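PDB 2EJ5: enoyl-CoA hydratase subunit II, which probably hydrates the double bond of enoyl-CoA thioesters, as a crotonase-family lyase with a likely part in phenylacetic acid catabolism. Local coordinates for residues V48-I53 with Q191-L196; F118-E123 with K178-S183. All blocks are in the same frame, centred on the assembly; numbering follows the deposited sequence.

Contact 1: V48-I53 with Q191-L196; sequences VRCVVI and QFAERL
Cys50 and Val52 of the parallel strand 50-55 meet Ala193 and Leu196 of helix 185-197, which lies across one face of the main sheet of this crotonase fold. The short segments 50-53 and 191-196 run nearly antiparallel, at 156°, their axes coming within 8.1 Å. The contact is mainly apolar. Alternate strand residues face the helix, and the small Ala193 allows the close approach: its CB lies 3.4 Å from Val52 CG2, tighter than usual for two methyl groups. Cys50 turns SG anti to its own N (chi1 -170°), which sends the sulfur to the helix, 3.8 Å from Leu196 CB and 4.2 Å from Ala193 CB. Val98 of the next strand touches both Cys50 and Leu196, and Val13 on the other neighbouring strand touches Val52 and Ala193, so the helix spans several strands.

The polar link is made by water and backbone alone. Arg49 directs its guanidinium elsewhere, NH2 bonding to Met199 O and NE to Thr201 OG1, while its carbonyl serves this contact. A single water joins strand to helix there, donating one hydrogen to Arg49 O at 2.6 Å and the other to Leu196 O at 2.8 Å.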
loop_
_atom_site.group_PDB
_atom_site.type_symbol
_atom_site.label_atom_id
_atom_site.label_comp_id
_atom_site.label_asym_id
_atom_site.label_seq_id
_atom_site.Cartn_x
_atom_site.Cartn_y
_atom_site.Cartn_z
ATOM N N VAL A 48 0.838 -16.707 27.844
ATOM C CA VAL A 48 -0.056 -16.180 26.807
ATOM C C VAL A 48 0.707 -16.156 25.482
ATOM O O VAL A 48 1.785 -15.558 25.391
ATOM C CB VAL A 48 -0.597 -14.747 27.163
ATOM C CG1 VAL A 48 -1.389 -14.122 25.955
ATOM C CG2 VAL A 48 -1.496 -14.813 28.389
ATOM N N ARG A 49 0.184 -16.864 24.478
ATOM C CA ARG A 49 0.833 -16.915 23.164
ATOM C C ARG A 49 -0.044 -16.348 22.046
ATOM O O ARG A 49 0.396 -16.269 20.917
ATOM C CB ARG A 49 1.314 -18.340 22.845
ATOM C CG ARG A 49 2.559 -18.762 23.691
ATOM C CD ARG A 49 2.776 -20.257 23.637
ATOM N NE ARG A 49 3.415 -20.647 22.383
ATOM C CZ ARG A 49 3.590 -21.905 22.005
ATOM N NH1 ARG A 49 3.131 -22.905 22.792
ATOM N NH2 ARG A 49 4.172 -22.169 20.837
ATOM N N CYS A 50 -1.282 -15.979 22.361
ATOM C CA CYS A 50 -2.185 -15.352 21.408
ATOM C C CYS A 50 -3.189 -14.544 22.171
ATOM O O CYS A 50 -3.531 -14.876 23.323
ATOM C CB CYS A 50 -2.936 -16.395 20.556
ATOM S SG CYS A 50 -3.899 -15.717 19.125
ATOM N N VAL A 51 -3.676 -13.483 21.561
ATOM C CA VAL A 51 -4.728 -12.700 22.189
ATOM C C VAL A 51 -5.915 -12.640 21.280
ATOM O O VAL A 51 -5.772 -12.451 20.072
ATOM C CB VAL A 51 -4.271 -11.236 22.557
ATOM C CG1 VAL A 51 -5.431 -10.441 23.174
ATOM C CG2 VAL A 51 -3.111 -11.281 23.534
ATOM N N VAL A 52 -7.104 -12.793 21.847
ATOM C CA VAL A 52 -8.313 -12.595 21.068
ATOM C C VAL A 52 -9.100 -11.457 21.671
ATOM O O VAL A 52 -9.407 -11.472 22.852
ATOM C CB VAL A 52 -9.205 -13.883 21.005
ATOM C CG1 VAL A 52 -10.523 -13.631 20.192
ATOM C CG2 VAL A 52 -8.426 -15.034 20.411
ATOM N N ILE A 53 -9.465 -10.486 20.852
ATOM C CA ILE A 53 -10.406 -9.429 21.281
ATOM C C ILE A 53 -11.735 -9.646 20.562
ATOM O O ILE A 53 -11.784 -9.782 19.331
ATOM C CB ILE A 53 -9.834 -8.023 20.928
ATOM C CG1 ILE A 53 -8.437 -7.882 21.538
ATOM C CG2 ILE A 53 -10.850 -6.914 21.266
ATOM C CD1 ILE A 53 -7.717 -6.509 21.346
ATOM N N GLN A 191 -10.307 -22.340 17.136
ATOM C CA GLN A 191 -9.270 -23.114 16.448
ATOM C C GLN A 191 -8.176 -22.199 15.838
ATOM O O GLN A 191 -6.997 -22.547 15.832
ATOM C CB GLN A 191 -9.892 -23.977 15.331
ATOM C CG GLN A 191 -10.851 -25.088 15.833
ATOM C CD GLN A 191 -11.148 -26.117 14.745
ATOM O OE1 GLN A 191 -12.011 -27.000 14.915
ATOM N NE2 GLN A 191 -10.440 -26.011 13.621
ATOM N N PHE A 192 -8.589 -21.037 15.316
ATOM C CA PHE A 192 -7.630 -20.072 14.717
ATOM C C PHE A 192 -6.698 -19.544 15.809
ATOM O O PHE A 192 -5.484 -19.544 15.650
ATOM C CB PHE A 192 -8.403 -18.925 14.011
ATOM C CG PHE A 192 -7.521 -18.008 13.181
ATOM C CD1 PHE A 192 -7.174 -18.353 11.883
ATOM C CD2 PHE A 192 -7.065 -16.796 13.703
ATOM C CE1 PHE A 192 -6.366 -17.510 11.110
ATOM C CE2 PHE A 192 -6.239 -15.943 12.949
ATOM C CZ PHE A 192 -5.895 -16.296 11.655
ATOM N N ALA A 193 -7.272 -19.121 16.940
ATOM C CA ALA A 193 -6.478 -18.658 18.072
ATOM C C ALA A 193 -5.573 -19.754 18.642
ATOM O O ALA A 193 -4.399 -19.508 18.912
ATOM C CB ALA A 193 -7.368 -18.054 19.163
ATOM N N GLU A 194 -6.085 -20.977 18.782
ATOM C CA GLU A 194 -5.226 -22.029 19.286
ATOM C C GLU A 194 -4.163 -22.371 18.302
ATOM O O GLU A 194 -3.037 -22.588 18.687
ATOM C CB GLU A 194 -6.033 -23.246 19.740
ATOM C CG GLU A 194 -6.958 -22.820 20.910
ATOM C CD GLU A 194 -7.715 -23.964 21.548
ATOM O OE1 GLU A 194 -7.849 -25.042 20.899
ATOM O OE2 GLU A 194 -8.198 -23.743 22.687
ATOM N N ARG A 195 -4.489 -22.328 17.018
ATOM C CA ARG A 195 -3.478 -22.576 16.011
ATOM C C ARG A 195 -2.324 -21.563 16.104
ATOM O O ARG A 195 -1.174 -21.950 16.021
ATOM C CB ARG A 195 -4.105 -22.574 14.623
ATOM C CG ARG A 195 -3.121 -22.337 13.546
ATOM C CD ARG A 195 -3.796 -22.268 12.181
ATOM N NE ARG A 195 -2.780 -22.309 11.126
ATOM C CZ ARG A 195 -2.990 -21.948 9.861
ATOM N NH1 ARG A 195 -4.188 -21.504 9.470
ATOM N NH2 ARG A 195 -1.998 -22.030 8.986
ATOM N N LEU A 196 -2.630 -20.270 16.290
ATOM C CA LEU A 196 -1.568 -19.254 16.485
ATOM C C LEU A 196 -0.816 -19.458 17.795
ATOM O O LEU A 196 0.425 -19.315 17.846
ATOM C CB LEU A 196 -2.175 -17.862 16.498
ATOM C CG LEU A 196 -2.581 -17.317 15.119
ATOM C CD1 LEU A 196 -3.542 -16.164 15.312
ATOM C CD2 LEU A 196 -1.318 -16.833 14.423
HETATM O O HOH W 1 2.022 -17.551 19.272
#

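Contact 2: F118-E123 with K178-S183; sequences FRLLSE and KVIPLS
Leu121 and Ile180 hold the last parallel pair of strands in the main crotonase sheet together, strand 118-122 beside strand 178-180, the outermost of this chain's sheet. Leu121 uses both of its backbone groups: its N gives a nearly straight bond (170°) to Lys178 O at 2.9 Å, and its O takes the N-H of Ile180 at 2.7 Å. A CA-H...O contact from Val179 CA reaches the same Leu121 O at 3.1 Å. The bonds from Leu121 thus straddle Val179, as in regular parallel pairing, and the register continues to Ser122 beside Ile180. Past the strand, Glu123 N makes only a weak, bent bond to Ile180 O.

Glu123 then bonds through its side chain. With CG set between N and the carbonyl carbon (chi1 68°) and the chain extended beyond it, the carboxylate lies over the Pro181-Leu182 turn. OE2 takes the N-H of Leu182 at 2.8 Å on its anti side, 21° out of the carboxylate plane. A water bound by Ser183 N also gives OE2 a long, weak bond.

Packing differs on the two faces. Leu120, Lys178 and Ile180 share the one under helix 185-197. On the other, Val179 and Leu121 meet helix 167-173, Val179 on Ala167 and Ala171, Leu121 on Ala170; Val179 CG1 also comes to 3.9 Å from Glu123 CA. Ile180 reaches back along its neighbour, CD1 resting 3.9 Å from Leu120 CB. Leu120 and the aliphatic part of Lys178 run alongside each other in the same direction, with Leu120 CD2 3.6 Å from Lys178 CG and 3.7 Å from Lys178 CE.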
loop_
_atom_site.group_PDB
_atom_site.type_symbol
_atom_site.label_atom_id
_atom_site.label_comp_id
_atom_site.label_asym_id
_atom_site.label_seq_id
_atom_site.Cartn_x
_atom_site.Cartn_y
_atom_site.Cartn_z
ATOM N N PHE A 118 -5.063 -9.926 12.775
ATOM C CA PHE A 118 -6.012 -10.693 11.968
ATOM C C PHE A 118 -7.410 -10.248 12.344
ATOM O O PHE A 118 -7.637 -9.859 13.518
ATOM C CB PHE A 118 -5.880 -12.195 12.273
ATOM C CG PHE A 118 -4.490 -12.750 12.068
ATOM C CD1 PHE A 118 -4.069 -13.163 10.789
ATOM C CD2 PHE A 118 -3.613 -12.881 13.137
ATOM C CE1 PHE A 118 -2.804 -13.689 10.568
ATOM C CE2 PHE A 118 -2.337 -13.416 12.934
ATOM C CZ PHE A 118 -1.928 -13.831 11.641
ATOM N N ARG A 119 -8.340 -10.288 11.380
ATOM C CA ARG A 119 -9.744 -9.904 11.600
ATOM C C ARG A 119 -10.624 -11.051 11.076
ATOM O O ARG A 119 -10.639 -11.319 9.867
ATOM C CB ARG A 119 -10.117 -8.607 10.837
ATOM C CG ARG A 119 -9.645 -7.263 11.516
ATOM C CD ARG A 119 -9.607 -6.062 10.532
ATOM N NE ARG A 119 -8.507 -6.331 9.622
ATOM C CZ ARG A 119 -7.229 -6.213 9.966
ATOM N NH1 ARG A 119 -6.907 -5.769 11.171
ATOM N NH2 ARG A 119 -6.268 -6.548 9.121
ATOM N N LEU A 120 -11.278 -11.764 11.995
ATOM C CA LEU A 120 -12.182 -12.842 11.633
ATOM C C LEU A 120 -13.551 -12.221 11.756
ATOM O O LEU A 120 -13.941 -11.820 12.845
ATOM C CB LEU A 120 -12.056 -14.027 12.619
ATOM C CG LEU A 120 -10.681 -14.644 12.849
ATOM C CD1 LEU A 120 -10.746 -15.786 13.905
ATOM C CD2 LEU A 120 -10.091 -15.183 11.501
ATOM N N LEU A 121 -14.271 -12.142 10.653
ATOM C CA LEU A 121 -15.572 -11.507 10.676
ATOM C C LEU A 121 -16.646 -12.599 10.656
ATOM O O LEU A 121 -16.622 -13.478 9.807
ATOM C CB LEU A 121 -15.738 -10.593 9.480
ATOM C CG LEU A 121 -15.291 -9.121 9.582
ATOM C CD1 LEU A 121 -13.930 -8.855 10.198
ATOM C CD2 LEU A 121 -15.373 -8.540 8.175
ATOM N N SER A 122 -17.560 -12.533 11.608
ATOM C CA SER A 122 -18.747 -13.365 11.545
ATOM C C SER A 122 -19.555 -12.939 10.335
ATOM O O SER A 122 -19.419 -11.800 9.864
ATOM C CB SER A 122 -19.559 -13.193 12.816
ATOM O OG SER A 122 -20.900 -13.471 12.517
ATOM N N GLU A 123 -20.426 -13.812 9.815
ATOM C CA GLU A 123 -21.168 -13.412 8.618
ATOM C C GLU A 123 -22.098 -12.214 8.852
ATOM O O GLU A 123 -22.524 -11.572 7.898
ATOM C CB GLU A 123 -21.918 -14.583 7.961
ATOM C CG GLU A 123 -23.071 -15.144 8.732
ATOM C CD GLU A 123 -23.707 -16.383 8.026
ATOM O OE1 GLU A 123 -24.050 -16.288 6.807
ATOM O OE2 GLU A 123 -23.868 -17.433 8.700
ATOM N N LYS A 178 -10.869 -13.770 7.314
ATOM C CA LYS A 178 -11.911 -14.626 6.753
ATOM C C LYS A 178 -13.280 -14.243 7.287
ATOM O O LYS A 178 -13.379 -13.519 8.271
ATOM C CB LYS A 178 -11.623 -16.112 7.006
ATOM C CG LYS A 178 -11.280 -16.528 8.405
ATOM C CD LYS A 178 -10.851 -18.006 8.376
ATOM C CE LYS A 178 -10.309 -18.464 9.714
ATOM N NZ LYS A 178 -10.224 -19.953 9.815
ATOM N N VAL A 179 -14.319 -14.722 6.604
ATOM C CA VAL A 179 -15.684 -14.537 7.028
ATOM C C VAL A 179 -16.196 -15.911 7.455
ATOM O O VAL A 179 -16.090 -16.898 6.698
ATOM C CB VAL A 179 -16.524 -13.951 5.908
ATOM C CG1 VAL A 179 -17.970 -13.737 6.351
ATOM C CG2 VAL A 179 -15.904 -12.607 5.457
ATOM N N ILE A 180 -16.735 -15.962 8.668
ATOM C CA ILE A 180 -17.126 -17.220 9.295
ATOM C C ILE A 180 -18.650 -17.291 9.437
ATOM O O ILE A 180 -19.282 -16.327 9.882
ATOM C CB ILE A 180 -16.381 -17.406 10.643
ATOM C CG1 ILE A 180 -14.841 -17.297 10.398
ATOM C CG2 ILE A 180 -16.774 -18.762 11.283
ATOM C CD1 ILE A 180 -13.960 -17.296 11.631
ATOM N N PRO A 181 -19.261 -18.415 8.992
ATOM C CA PRO A 181 -20.696 -18.599 9.211
ATOM C C PRO A 181 -21.085 -18.583 10.668
ATOM O O PRO A 181 -20.312 -19.009 11.536
ATOM C CB PRO A 181 -20.980 -19.975 8.564
ATOM C CG PRO A 181 -19.910 -20.048 7.442
ATOM C CD PRO A 181 -18.685 -19.524 8.208
ATOM N N LEU A 182 -22.279 -18.090 10.958
ATOM C CA LEU A 182 -22.713 -18.013 12.359
ATOM C C LEU A 182 -22.687 -19.338 13.163
ATOM O O LEU A 182 -22.241 -19.363 14.307
ATOM C CB LEU A 182 -24.086 -17.356 12.478
ATOM C CG LEU A 182 -24.532 -17.080 13.918
ATOM C CD1 LEU A 182 -23.392 -16.372 14.724
ATOM C CD2 LEU A 182 -25.820 -16.237 13.949
ATOM N N SER A 183 -23.173 -20.429 12.598
ATOM C CA SER A 183 -23.159 -21.689 13.361
ATOM C C SER A 183 -21.736 -22.149 13.723
ATOM O O SER A 183 -21.547 -22.883 14.694
ATOM C CB SER A 183 -23.873 -22.790 12.575
ATOM O OG SER A 183 -23.213 -23.013 11.357
HETATM O O HOH W 2 -24.613 -20.392 10.179
#

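In the fold
Helix 185-197 follows strand 178-180 in the chain and turns back over the sheet, so the polypeptide leaving contact 2 returns to cover strand 50-55 in contact 1. The two centres are 15 Å apart, yet side chains bridge them: Phe192 CZ meets Phe118 CD1 at 3.7 Å, edge-to-face, and Phe192 CD2 lies 3.8 Å from Leu120 CD1. One turn further on, Leu196 CD1 touches Phe118 CE2 at 3.8 Å. Both contacts also border the second subunit, whose Leu161 packs on Phe192 and whose Leu156 packs on Phe118. The helix-covered sheet face thus continues into the subunit interface.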